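GDSL-like Lipase/Acylhydrolase family protein (Neisseria meningitidis, PDB 4K7J) probably removes O-linked acetyl groups from peptidoglycan, acting as an SGNH-type esterase with a catalytic triad. Local coordinates at residues G51-I56 / G208-A213; I86-P91 / F199-N204; M135-S140 / L185-H190; Q147-F152 / T181-P186; Q160-N165 / I189-P194. All coordinates share one frame; numbering follows the deposited sequence.

Interaction 1 (G51-I56 / G208-A213); sequences GETFRI and GITVSA
The carbonyl oxygen of Ile56 is gripped by two donors. Ser212 N reaches Ile56 O at 2.9 Å with an N-H...O angle of 167°, while a water gives it a second hydrogen bond of 2.8 Å. The same water donates to Thr210 OG1 at 2.7 Å and bonds to Ser212 OG, so it ties the two strands together on the face that bears Thr210 and Arg55. Thr210 presents its hydroxyl there because OG1 sits between the backbone N and the carbonyl carbon (chi1 60°), which turns CG2 back toward the methyl of Thr53. Ser212 OG has a further partner in the backbone N of Trp88. Backbone bonds run in step from Gly208 N to Glu52 O onward, the shortest being Phe54 N to Gly208 O at 2.7 Å. On the other face the contact is apolar. Ile56 CD1 meets Ile209 CG2 at 4.0 Å, Ile56 CB lies alongside Val211 CG2, and Ile209 CD1 touches Phe54 CB at 3.8 Å. Helices 38-47 and 68-81 cover this face, Leu43 resting on Phe54 and Leu77 on Ile56. Strand 208-215 is the outermost of the parallel strands and 53-60 the next one in, with 242-246 beyond, an arrangement characteristic of the alpha/beta core of SGNH hydrolases.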
# COMPACT_ATOMS: atom_id res chain seq x y z
N GLY A 51 -16.07 9.17 -14.20
CA GLY A 51 -15.07 10.20 -14.01
C GLY A 51 -14.57 10.28 -12.57
O GLY A 51 -13.65 11.03 -12.26
N GLU A 52 -15.17 9.50 -11.68
CA GLU A 52 -14.68 9.45 -10.31
C GLU A 52 -13.33 8.72 -10.23
O GLU A 52 -12.91 8.08 -11.20
CB GLU A 52 -15.70 8.75 -9.41
CG GLU A 52 -16.99 9.53 -9.21
CD GLU A 52 -18.01 8.72 -8.45
OE1 GLU A 52 -18.55 7.76 -9.04
OE2 GLU A 52 -18.27 9.03 -7.27
N THR A 53 -12.64 8.85 -9.10
CA THR A 53 -11.40 8.11 -8.89
C THR A 53 -11.62 7.02 -7.87
O THR A 53 -12.01 7.29 -6.73
CB THR A 53 -10.25 9.02 -8.42
OG1 THR A 53 -9.91 9.95 -9.45
CG2 THR A 53 -9.01 8.18 -8.08
N PHE A 54 -11.37 5.77 -8.26
CA PHE A 54 -11.47 4.66 -7.33
C PHE A 54 -10.08 4.35 -6.80
O PHE A 54 -9.19 3.97 -7.56
CB PHE A 54 -12.09 3.43 -7.99
CG PHE A 54 -12.38 2.31 -7.03
CD1 PHE A 54 -11.39 1.39 -6.71
CD2 PHE A 54 -13.64 2.18 -6.46
CE1 PHE A 54 -11.66 0.35 -5.82
CE2 PHE A 54 -13.92 1.15 -5.57
CZ PHE A 54 -12.92 0.23 -5.25
N ARG A 55 -9.90 4.52 -5.49
CA ARG A 55 -8.57 4.49 -4.88
C ARG A 55 -8.32 3.20 -4.12
O ARG A 55 -8.97 2.93 -3.10
CB ARG A 55 -8.39 5.70 -3.95
CG ARG A 55 -8.42 7.04 -4.66
CD ARG A 55 -8.43 8.21 -3.67
NE ARG A 55 -8.70 9.47 -4.36
CZ ARG A 55 -9.91 10.00 -4.50
NH1 ARG A 55 -10.97 9.39 -3.99
NH2 ARG A 55 -10.06 11.15 -5.14
N ILE A 56 -7.39 2.41 -4.62
CA ILE A 56 -6.96 1.17 -3.98
C ILE A 56 -5.66 1.44 -3.24
O ILE A 56 -4.71 1.95 -3.83
CB ILE A 56 -6.72 0.06 -5.04
CG1 ILE A 56 -8.03 -0.33 -5.73
CG2 ILE A 56 -6.08 -1.19 -4.42
CD1 ILE A 56 -7.83 -1.29 -6.92
N GLY A 208 -10.57 7.35 -12.72
CA GLY A 208 -10.08 6.01 -13.02
C GLY A 208 -9.62 5.31 -11.75
O GLY A 208 -10.05 5.67 -10.66
N ILE A 209 -8.73 4.33 -11.89
CA ILE A 209 -8.21 3.59 -10.74
C ILE A 209 -6.85 4.14 -10.34
O ILE A 209 -6.05 4.49 -11.21
CB ILE A 209 -7.98 2.11 -11.11
CG1 ILE A 209 -9.24 1.49 -11.71
CG2 ILE A 209 -7.48 1.31 -9.90
CD1 ILE A 209 -10.45 1.56 -10.80
N THR A 210 -6.55 4.20 -9.04
CA THR A 210 -5.16 4.34 -8.62
C THR A 210 -4.84 3.18 -7.71
O THR A 210 -5.71 2.66 -7.01
CB THR A 210 -4.85 5.66 -7.89
OG1 THR A 210 -5.65 5.76 -6.70
CG2 THR A 210 -5.12 6.87 -8.79
N VAL A 211 -3.58 2.76 -7.72
CA VAL A 211 -3.10 1.76 -6.78
C VAL A 211 -1.87 2.32 -6.06
O VAL A 211 -0.84 2.58 -6.67
CB VAL A 211 -2.75 0.44 -7.48
CG1 VAL A 211 -2.15 -0.53 -6.47
CG2 VAL A 211 -4.00 -0.17 -8.15
N SER A 212 -2.02 2.53 -4.76
CA SER A 212 -0.96 3.12 -3.95
C SER A 212 -0.32 2.04 -3.09
O SER A 212 -1.02 1.21 -2.52
CB SER A 212 -1.54 4.22 -3.05
OG SER A 212 -2.03 5.32 -3.80
N ALA A 213 1.01 2.04 -3.00
CA ALA A 213 1.73 1.03 -2.23
C ALA A 213 2.36 1.63 -0.99
O ALA A 213 3.23 2.49 -1.11
CB ALA A 213 2.81 0.37 -3.10
O HOH W 1 -4.76 4.71 -4.41

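Interaction 2 (I86-P91 / F199-N204); sequences IGWVYP and FINIEN
Gly87 and Val89 each exchange a pair of backbone hydrogen bonds with strand 199-203, Gly87 with Ile202 and Val89 with Ile200, in an antiparallel ladder with Trp88 and Asn201 as the non-hydrogen-bonded pair between them; the chain turns a corner at Trp88. Here the indole of Trp88 lies over Asn201. The CB of Asn201 sits above the six-membered ring in a CH-pi contact, and the amide stacks on the indole with its plane only 18° from it. With CG anti to the backbone N (chi1 -171°), the Asn201 amide is laid over the indole, and OD1 comes to 3.0 Å from the carbonyl carbon of Gly87. The other end of the amide is fixed by an almost straight bond of 3.1 Å from Asn201 ND2 to Glu203 OE2; OE2 lies in the plane of the amide, whereas ND2 meets the carboxylate from above its plane. The same oxygen carries a salt bridge to Arg55. Trp88 NE1 finds its partner in the carbonyl of Thr238. Further along, Phe199 CE2 meets the edge of the Tyr90 ring, 3.5 Å from Tyr90 CD1, with the planes 73° apart; Tyr90 OH is held by Gln97. At the opposite end Ile86 CD1 touches Ile202 CD1 at 3.6 Å, and a water joins Ile86 N (2.8 Å) to Ile202 O. On the other edge of the strand the backbone of Asn201 bonds to Ser150. Ile86 and Gly87 together face Ile202, the pattern of a classic beta bulge.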
# COMPACT_ATOMS: atom_id res chain seq x y z
N ILE A 86 -0.95 8.00 -10.80
CA ILE A 86 0.01 7.23 -10.03
C ILE A 86 -0.37 7.02 -8.56
O ILE A 86 0.06 6.06 -7.93
CB ILE A 86 1.40 7.82 -10.12
CG1 ILE A 86 1.42 9.22 -9.51
CG2 ILE A 86 1.86 7.87 -11.57
CD1 ILE A 86 2.76 9.61 -9.02
N GLY A 87 -1.18 7.93 -8.02
CA GLY A 87 -1.65 7.80 -6.65
C GLY A 87 -0.68 8.33 -5.61
O GLY A 87 0.10 9.25 -5.89
N TRP A 88 -0.75 7.74 -4.41
CA TRP A 88 0.11 8.11 -3.29
C TRP A 88 1.48 7.47 -3.44
O TRP A 88 1.58 6.24 -3.42
CB TRP A 88 -0.51 7.65 -1.96
CG TRP A 88 -1.79 8.35 -1.56
CD1 TRP A 88 -3.07 7.89 -1.70
CD2 TRP A 88 -1.90 9.65 -0.94
NE1 TRP A 88 -3.97 8.81 -1.20
CE2 TRP A 88 -3.28 9.90 -0.74
CE3 TRP A 88 -0.97 10.62 -0.55
CZ2 TRP A 88 -3.75 11.08 -0.15
CZ3 TRP A 88 -1.43 11.79 0.04
CH2 TRP A 88 -2.82 12.02 0.23
N VAL A 89 2.53 8.29 -3.56
CA VAL A 89 3.90 7.78 -3.70
C VAL A 89 4.88 8.37 -2.66
O VAL A 89 4.56 9.33 -1.97
CB VAL A 89 4.42 8.04 -5.11
CG1 VAL A 89 3.40 7.57 -6.14
CG2 VAL A 89 4.72 9.52 -5.31
N TYR A 90 6.08 7.79 -2.57
CA TYR A 90 7.09 8.25 -1.62
C TYR A 90 7.43 9.71 -1.90
O TYR A 90 7.39 10.14 -3.04
CB TYR A 90 8.38 7.45 -1.75
CG TYR A 90 8.30 5.97 -1.45
CD1 TYR A 90 7.22 5.43 -0.75
CD2 TYR A 90 9.31 5.11 -1.85
CE1 TYR A 90 7.15 4.07 -0.47
CE2 TYR A 90 9.26 3.74 -1.57
CZ TYR A 90 8.18 3.23 -0.89
OH TYR A 90 8.12 1.89 -0.63
N PRO A 91 7.79 10.46 -0.85
CA PRO A 91 8.26 11.83 -1.09
C PRO A 91 9.73 11.87 -1.53
O PRO A 91 10.21 12.93 -1.91
CB PRO A 91 8.09 12.48 0.28
CG PRO A 91 8.30 11.36 1.25
CD PRO A 91 7.72 10.13 0.58
N PHE A 199 3.56 10.74 2.24
CA PHE A 199 3.24 10.34 0.88
C PHE A 199 2.60 11.52 0.17
O PHE A 199 1.99 12.39 0.80
CB PHE A 199 2.31 9.14 0.86
CG PHE A 199 3.01 7.82 1.06
CD1 PHE A 199 3.50 7.45 2.30
CD2 PHE A 199 3.18 6.94 -0.01
CE1 PHE A 199 4.15 6.24 2.48
CE2 PHE A 199 3.82 5.72 0.17
CZ PHE A 199 4.30 5.37 1.42
N ILE A 200 2.74 11.52 -1.14
CA ILE A 200 2.26 12.59 -2.00
C ILE A 200 1.32 11.97 -3.03
O ILE A 200 1.70 11.05 -3.76
CB ILE A 200 3.43 13.23 -2.76
CG1 ILE A 200 4.39 13.90 -1.78
CG2 ILE A 200 2.92 14.22 -3.80
CD1 ILE A 200 5.60 14.49 -2.45
N ASN A 201 0.09 12.46 -3.08
CA ASN A 201 -0.92 11.88 -3.96
C ASN A 201 -0.98 12.64 -5.26
O ASN A 201 -1.11 13.86 -5.25
CB ASN A 201 -2.30 11.92 -3.33
CG ASN A 201 -3.33 11.14 -4.14
OD1 ASN A 201 -2.98 10.16 -4.80
ND2 ASN A 201 -4.58 11.58 -4.11
N ILE A 202 -0.89 11.92 -6.36
CA ILE A 202 -0.91 12.54 -7.68
C ILE A 202 -1.96 11.83 -8.55
O ILE A 202 -1.76 10.68 -8.95
CB ILE A 202 0.49 12.47 -8.31
CG1 ILE A 202 1.52 13.10 -7.36
CG2 ILE A 202 0.52 13.13 -9.69
CD1 ILE A 202 2.96 12.94 -7.80
N GLU A 203 -3.07 12.52 -8.81
CA GLU A 203 -4.25 11.94 -9.45
C GLU A 203 -4.62 12.67 -10.74
O GLU A 203 -4.54 13.90 -10.82
CB GLU A 203 -5.46 11.99 -8.50
CG GLU A 203 -5.47 10.96 -7.40
CD GLU A 203 -6.70 11.05 -6.51
OE1 GLU A 203 -7.50 12.00 -6.67
OE2 GLU A 203 -6.87 10.16 -5.66
N ASN A 204 -5.04 11.91 -11.74
CA ASN A 204 -5.51 12.46 -13.00
C ASN A 204 -6.98 12.87 -12.85
O ASN A 204 -7.82 12.07 -12.42
CB ASN A 204 -5.26 11.44 -14.12
CG ASN A 204 -6.27 11.51 -15.26
OD1 ASN A 204 -6.74 12.58 -15.66
ND2 ASN A 204 -6.59 10.34 -15.82
O HOH W 2 -0.67 10.60 -11.89

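Interaction 3 (M135-S140 / L185-H190); sequences MTLTAS and LPLTIH
Thr136 and Thr188 meet through their hydroxyls, OG1 to OG1 at 3.1 Å, in a hydrogen bond whose direction is open. Each OG1 is anti to its carbonyl carbon, and the methyl CG2 of Thr136 also packs 3.4 Å from Thr188 OG1. This non-hydrogen-bonded pair sits between two hydrogen-bonded ones: Leu137 N gives a short bond of 2.7 Å to Leu187 O, and Ile189 N one of 2.8 Å to Met135 O. On the face away from the threonines, Leu137 CD1 touches Ile189 CD1 at 4.2 Å. The peptide before Pro186 is cis; just ahead of it Leu185 CD2 lies 3.4 Å from Leu137 O, and CD1 is set against Ala139 CB. One shell out, Asn165 OD1 accepts from Thr188 N and so helps to hold this strand from its other edge, while strand 102-106 pairs with the far edge of 133-139. Leu185 and Leu187 pack on Ile202, and Ile189 on Ile200, both in strand 195-203 of the second antiparallel sheet. Two sheets laid face to face in this way make a beta sandwich, consistent with the galactose-binding-like clan to which this region is assigned.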
# COMPACT_ATOMS: atom_id res chain seq x y z
N MET A 135 12.81 18.77 -4.51
CA MET A 135 12.47 17.42 -4.97
C MET A 135 11.68 17.50 -6.26
O MET A 135 10.70 18.24 -6.36
CB MET A 135 11.66 16.65 -3.91
CG MET A 135 11.25 15.24 -4.35
SD MET A 135 12.67 14.17 -4.72
CE MET A 135 13.45 14.09 -3.10
N THR A 136 12.11 16.74 -7.26
CA THR A 136 11.37 16.65 -8.50
C THR A 136 10.88 15.21 -8.71
O THR A 136 11.66 14.26 -8.63
CB THR A 136 12.23 17.11 -9.71
OG1 THR A 136 12.71 18.44 -9.47
CG2 THR A 136 11.41 17.10 -10.99
N LEU A 137 9.59 15.05 -8.97
CA LEU A 137 9.05 13.74 -9.25
C LEU A 137 8.68 13.66 -10.72
O LEU A 137 7.93 14.50 -11.23
CB LEU A 137 7.82 13.44 -8.38
CG LEU A 137 8.04 13.42 -6.87
CD1 LEU A 137 7.75 14.78 -6.28
CD2 LEU A 137 7.12 12.38 -6.25
N THR A 138 9.22 12.65 -11.38
CA THR A 138 9.01 12.44 -12.80
C THR A 138 8.32 11.10 -13.01
O THR A 138 8.79 10.07 -12.51
CB THR A 138 10.34 12.47 -13.57
OG1 THR A 138 11.01 13.71 -13.32
CG2 THR A 138 10.11 12.31 -15.08
N ALA A 139 7.20 11.12 -13.72
CA ALA A 139 6.44 9.90 -13.98
C ALA A 139 7.21 9.00 -14.93
O ALA A 139 7.72 9.46 -15.94
CB ALA A 139 5.08 10.25 -14.56
N SER A 140 7.30 7.72 -14.59
CA SER A 140 7.96 6.74 -15.45
C SER A 140 7.22 6.55 -16.78
O SER A 140 7.83 6.20 -17.79
CB SER A 140 8.12 5.40 -14.72
OG SER A 140 8.98 5.52 -13.60
N LEU A 185 3.01 16.94 -14.07
CA LEU A 185 4.28 16.23 -13.95
C LEU A 185 5.15 16.62 -15.14
O LEU A 185 4.64 16.78 -16.24
CB LEU A 185 4.04 14.72 -13.90
CG LEU A 185 3.48 14.20 -12.56
CD1 LEU A 185 2.76 12.88 -12.72
CD2 LEU A 185 4.60 14.05 -11.55
N PRO A 186 6.47 16.78 -14.93
CA PRO A 186 7.24 16.63 -13.69
C PRO A 186 6.85 17.63 -12.62
O PRO A 186 6.47 18.76 -12.92
CB PRO A 186 8.69 16.89 -14.13
CG PRO A 186 8.70 16.63 -15.60
CD PRO A 186 7.35 17.09 -16.08
N LEU A 187 6.92 17.20 -11.37
CA LEU A 187 6.44 17.97 -10.24
C LEU A 187 7.65 18.37 -9.42
O LEU A 187 8.39 17.51 -8.96
CB LEU A 187 5.54 17.08 -9.38
CG LEU A 187 4.83 17.68 -8.18
CD1 LEU A 187 3.95 18.77 -8.69
CD2 LEU A 187 3.98 16.62 -7.48
N THR A 188 7.85 19.67 -9.23
CA THR A 188 8.99 20.16 -8.46
C THR A 188 8.53 20.90 -7.22
O THR A 188 7.74 21.83 -7.31
CB THR A 188 9.90 21.06 -9.32
OG1 THR A 188 10.45 20.28 -10.38
CG2 THR A 188 11.04 21.63 -8.48
N ILE A 189 9.01 20.46 -6.07
CA ILE A 189 8.61 21.01 -4.79
C ILE A 189 9.82 21.61 -4.09
O ILE A 189 10.84 20.93 -3.91
CB ILE A 189 7.99 19.92 -3.89
CG1 ILE A 189 6.82 19.25 -4.62
CG2 ILE A 189 7.54 20.50 -2.56
CD1 ILE A 189 6.36 17.96 -3.98
N HIS A 190 9.70 22.88 -3.72
CA HIS A 190 10.80 23.64 -3.13
C HIS A 190 10.43 24.05 -1.72
O HIS A 190 9.33 24.53 -1.47
CB HIS A 190 11.05 24.92 -3.96
CG HIS A 190 11.77 24.68 -5.26
ND1 HIS A 190 11.75 25.58 -6.30
CD2 HIS A 190 12.53 23.64 -5.67
CE1 HIS A 190 12.47 25.11 -7.30
NE2 HIS A 190 12.95 23.93 -6.95

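Interaction 4 (Q147-F152 / T181-P186); sequences QRVSLF and TGAALP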
# COMPACT_ATOMS: atom_id res chain seq x y z
N GLN A 147 -2.26 17.53 -12.79
CA GLN A 147 -2.82 16.54 -11.87
C GLN A 147 -3.34 17.21 -10.60
O GLN A 147 -2.97 18.34 -10.27
CB GLN A 147 -1.76 15.51 -11.48
CG GLN A 147 -0.90 14.98 -12.62
CD GLN A 147 -1.47 13.74 -13.28
OE1 GLN A 147 -2.09 12.89 -12.64
NE2 GLN A 147 -1.25 13.63 -14.58
N ARG A 148 -4.22 16.51 -9.90
CA ARG A 148 -4.58 16.87 -8.55
C ARG A 148 -3.42 16.38 -7.69
O ARG A 148 -2.94 15.26 -7.87
CB ARG A 148 -5.87 16.18 -8.13
CG ARG A 148 -7.05 16.51 -9.02
CD ARG A 148 -8.23 15.60 -8.75
NE ARG A 148 -9.39 16.00 -9.54
CZ ARG A 148 -10.42 15.20 -9.80
NH1 ARG A 148 -10.43 13.96 -9.33
NH2 ARG A 148 -11.43 15.65 -10.54
N VAL A 149 -2.95 17.24 -6.80
CA VAL A 149 -1.83 16.90 -5.94
C VAL A 149 -2.19 17.18 -4.50
O VAL A 149 -2.66 18.27 -4.16
CB VAL A 149 -0.56 17.69 -6.33
CG1 VAL A 149 0.60 17.35 -5.38
CG2 VAL A 149 -0.19 17.39 -7.76
N SER A 150 -1.97 16.18 -3.65
CA SER A 150 -2.11 16.33 -2.22
C SER A 150 -0.81 15.83 -1.57
O SER A 150 -0.17 14.92 -2.10
CB SER A 150 -3.31 15.54 -1.71
OG SER A 150 -4.53 16.12 -2.13
N LEU A 151 -0.42 16.42 -0.44
CA LEU A 151 0.79 15.96 0.25
C LEU A 151 0.56 15.88 1.74
O LEU A 151 0.09 16.85 2.34
CB LEU A 151 1.97 16.92 0.05
CG LEU A 151 2.33 17.64 -1.24
CD1 LEU A 151 1.32 18.74 -1.58
CD2 LEU A 151 3.71 18.24 -1.05
N PHE A 152 0.93 14.76 2.36
CA PHE A 152 1.06 14.80 3.81
C PHE A 152 2.28 15.65 4.13
O PHE A 152 3.34 15.47 3.54
CB PHE A 152 1.22 13.39 4.40
CG PHE A 152 -0.05 12.59 4.43
CD1 PHE A 152 -0.91 12.67 5.51
CD2 PHE A 152 -0.38 11.76 3.37
CE1 PHE A 152 -2.09 11.92 5.54
CE2 PHE A 152 -1.56 11.00 3.39
CZ PHE A 152 -2.41 11.09 4.48
N THR A 181 -3.34 20.93 -3.69
CA THR A 181 -3.04 21.89 -4.74
C THR A 181 -3.15 21.19 -6.09
O THR A 181 -3.62 20.06 -6.16
CB THR A 181 -1.65 22.56 -4.56
OG1 THR A 181 -1.51 23.66 -5.47
CG2 THR A 181 -0.51 21.56 -4.78
N GLY A 182 -2.75 21.88 -7.15
CA GLY A 182 -2.78 21.30 -8.48
C GLY A 182 -1.51 21.62 -9.24
O GLY A 182 -0.98 22.73 -9.14
N ALA A 183 -1.03 20.66 -10.01
CA ALA A 183 0.16 20.85 -10.83
C ALA A 183 0.29 19.71 -11.82
O ALA A 183 -0.44 18.72 -11.73
CB ALA A 183 1.41 20.91 -9.95
N ALA A 184 1.22 19.83 -12.75
CA ALA A 184 1.47 18.77 -13.71
C ALA A 184 2.73 18.00 -13.33
O ALA A 184 3.43 18.36 -12.38
CB ALA A 184 1.58 19.34 -15.12
N LEU A 185 3.01 16.94 -14.07
CA LEU A 185 4.28 16.23 -13.95
C LEU A 185 5.15 16.62 -15.14
O LEU A 185 4.64 16.78 -16.24
CB LEU A 185 4.04 14.72 -13.90
CG LEU A 185 3.48 14.20 -12.56
CD1 LEU A 185 2.76 12.88 -12.72
CD2 LEU A 185 4.60 14.05 -11.55
N PRO A 186 6.47 16.78 -14.93
CA PRO A 186 7.24 16.63 -13.69
C PRO A 186 6.85 17.63 -12.62
O PRO A 186 6.47 18.76 -12.92
CB PRO A 186 8.69 16.89 -14.13
CG PRO A 186 8.70 16.63 -15.60
CD PRO A 186 7.35 17.09 -16.08
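Gln147 begins its contact at CB, which lies 3.5 Å from Ala183 O at one border of the beta sandwich, where strand 177-183 forms the outer edge of a five-stranded antiparallel sheet beside 147-155. From CB the side chain continues to CG, which stays near the same carbonyl and comes 4.2 Å from Leu185 CD1. It then bends sharply at chi2 (-91°), carrying the amide away from Ala183 O. At the tip NE2 makes a weak hydrogen bond with the carbonyl of Ser145, and OE1 packs against the Glu203-Asn204 peptide.

Val149 follows on the same face of the sheet. Its CG2 leans toward Ala183 CB, and its CB lies 4.2 Å from Thr181 CG2. The methyl of Thr181 occupies the position between the backbone N and the carbonyl carbon, because OG1 is anti to the N, and this is what turns CG2 toward the valine. Val164, from the facing sheet, packs on both Thr181 and Ala183, so this face of the edge strand is turned to the other sheet, with Ala183 buried and Thr181 partly exposed. Arg148 turns its side chain to the opposite face and is paired, without hydrogen bonds, with Gly182. The strands are strongly twisted, their directions 132° apart. Backbone bonds nevertheless secure the pairing: Ala183 N to Gln147 O at 3.0 Å and Val149 N to Thr181 O, also 3.0 Å. The modelled approach of Gln147 N to Ala183 O is too short to be trusted. Thr181 N to Val149 O is 2.8 Å long and nearly straight at 171°.

Interaction 5 (Q160-N165 / I189-P194); sequences QTLTVN and IHTEMP
Gln160 swings CG to the side opposite its backbone N (chi1 -158°) and runs on extended, stretching across to the 189-194 segment, where NE2 donates to Pro194 O at 2.8 Å. The bond is nearly straight at the hydrogen (169°), and the acceptor lies in the plane of the glutamine amide, yet the nitrogen stands well above the plane of the proline carbonyl. At the same time the end of the Gln160 side chain passes across Met193 CB at about a right angle. Its OE1 accepts a hydrogen bond from Leu157 N, so both ends of the amide have partners and its rotation is fixed.

Thr163 turns OG1 into the place between its backbone N and carbonyl carbon (chi1 68°), and this brings the hydroxyl 3.2 Å from His190 CB. A water then bridges Thr163 OG1 (2.8 Å) and His190 ND1 (2.7 Å), lying in the plane of the imidazole at its edge. Under these side chains the backbones of Thr163 and His190 exchange two hydrogen bonds. Beyond this pair the strands diverge: Leu162 CB rests on Thr191 CG2 at 3.9 Å, and a second water spans the gap from Thr161 O (2.7 Å) to Met193 N. Trp195 NE1 also bonds to Thr161 O. Leu162 and Val164 face inward, onto Ile197 of the opposing sheet and onto Thr181 respectively. Strand 161-164 turns at Asn165 into 167-170, and this beta hairpin forms the border of one sheet of the sandwich.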
# COMPACT_ATOMS: atom_id res chain seq x y z
N GLN A 160 3.92 28.27 7.64
CA GLN A 160 5.03 28.06 6.71
C GLN A 160 4.54 27.70 5.30
O GLN A 160 3.47 27.11 5.14
CB GLN A 160 5.89 26.91 7.24
CG GLN A 160 7.32 26.85 6.75
CD GLN A 160 8.12 25.78 7.48
OE1 GLN A 160 8.04 25.65 8.70
NE2 GLN A 160 8.91 25.01 6.74
N THR A 161 5.33 28.05 4.29
CA THR A 161 4.96 27.78 2.91
C THR A 161 5.97 26.87 2.23
O THR A 161 7.08 26.68 2.72
CB THR A 161 4.88 29.08 2.07
OG1 THR A 161 6.15 29.73 2.10
CG2 THR A 161 3.82 30.02 2.62
N LEU A 162 5.56 26.30 1.10
CA LEU A 162 6.48 25.67 0.16
C LEU A 162 5.91 25.98 -1.21
O LEU A 162 4.83 26.57 -1.31
CB LEU A 162 6.62 24.14 0.40
CG LEU A 162 5.40 23.26 0.63
CD1 LEU A 162 4.59 23.05 -0.64
CD2 LEU A 162 5.82 21.90 1.24
N THR A 163 6.61 25.58 -2.27
CA THR A 163 6.08 25.80 -3.60
C THR A 163 5.98 24.49 -4.34
O THR A 163 6.85 23.63 -4.22
CB THR A 163 6.92 26.79 -4.43
OG1 THR A 163 8.19 26.20 -4.73
CG2 THR A 163 7.13 28.12 -3.69
N VAL A 164 4.93 24.35 -5.13
CA VAL A 164 4.72 23.20 -5.99
C VAL A 164 4.61 23.72 -7.42
O VAL A 164 3.68 24.46 -7.73
CB VAL A 164 3.42 22.48 -5.61
CG1 VAL A 164 3.17 21.32 -6.53
CG2 VAL A 164 3.46 22.02 -4.15
N ASN A 165 5.56 23.33 -8.28
CA ASN A 165 5.73 23.95 -9.60
C ASN A 165 5.61 25.48 -9.58
O ASN A 165 4.93 26.07 -10.41
CB ASN A 165 4.75 23.37 -10.63
CG ASN A 165 5.12 21.96 -11.06
OD1 ASN A 165 6.01 21.34 -10.48
ND2 ASN A 165 4.42 21.43 -12.06
N ILE A 189 9.01 20.46 -6.07
CA ILE A 189 8.61 21.01 -4.79
C ILE A 189 9.82 21.61 -4.09
O ILE A 189 10.84 20.93 -3.91
CB ILE A 189 7.99 19.92 -3.89
CG1 ILE A 189 6.82 19.25 -4.62
CG2 ILE A 189 7.54 20.50 -2.56
CD1 ILE A 189 6.36 17.96 -3.98
N HIS A 190 9.70 22.88 -3.72
CA HIS A 190 10.80 23.64 -3.13
C HIS A 190 10.43 24.05 -1.72
O HIS A 190 9.33 24.53 -1.47
CB HIS A 190 11.05 24.92 -3.96
CG HIS A 190 11.77 24.68 -5.26
ND1 HIS A 190 11.75 25.58 -6.30
CD2 HIS A 190 12.53 23.64 -5.67
CE1 HIS A 190 12.47 25.11 -7.30
NE2 HIS A 190 12.95 23.93 -6.95
N THR A 191 11.36 23.86 -0.78
CA THR A 191 11.10 24.25 0.61
C THR A 191 12.17 25.21 1.10
O THR A 191 13.33 24.82 1.30
CB THR A 191 11.03 23.03 1.56
OG1 THR A 191 12.24 22.27 1.47
CG2 THR A 191 9.86 22.13 1.18
N GLU A 192 11.79 26.47 1.29
CA GLU A 192 12.72 27.46 1.80
C GLU A 192 13.18 27.06 3.20
O GLU A 192 14.37 27.02 3.46
CB GLU A 192 12.10 28.86 1.78
CG GLU A 192 12.81 29.88 2.67
CD GLU A 192 14.17 30.33 2.15
OE1 GLU A 192 14.62 29.83 1.09
OE2 GLU A 192 14.78 31.19 2.81
N MET A 193 12.23 26.77 4.07
CA MET A 193 12.51 26.29 5.42
C MET A 193 12.13 24.80 5.56
O MET A 193 11.43 24.26 4.70
CB MET A 193 11.79 27.17 6.46
CG MET A 193 12.49 28.53 6.72
SD MET A 193 14.13 28.42 7.50
CE MET A 193 15.19 28.67 6.09
N PRO A 194 12.60 24.13 6.63
CA PRO A 194 12.40 22.68 6.71
C PRO A 194 10.96 22.23 6.95
O PRO A 194 10.24 22.82 7.75
CB PRO A 194 13.24 22.27 7.93
CG PRO A 194 14.28 23.37 8.05
CD PRO A 194 13.54 24.61 7.67
O HOH W 3 9.38 27.38 3.84
O HOH W 4 10.00 27.61 -6.26

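How the interactions relate
Interactions 2 to 5 build the beta sandwich, and interaction 1 belongs to the alpha/beta core. Interactions 2 and 4 share one sheet, their centres about 8 Å apart, and interactions 3 and 5 share the other through strand 187-191. Ile189 CD1, at 4.0 Å from Leu151 CD2, is one of the links between layers. Asn165 joins three contacts, its OD1 bonding Thr188 N at 2.8 Å and its ND2 the carbonyl of Ala184. The sandwich meets the core at interactions 1 and 2, where Ser212 OG lies 2.8 Å from Trp88 N and Arg55 forms a salt bridge with Glu203. Interaction 5 is remotest from the core, about 27 Å from interaction 1 between centres.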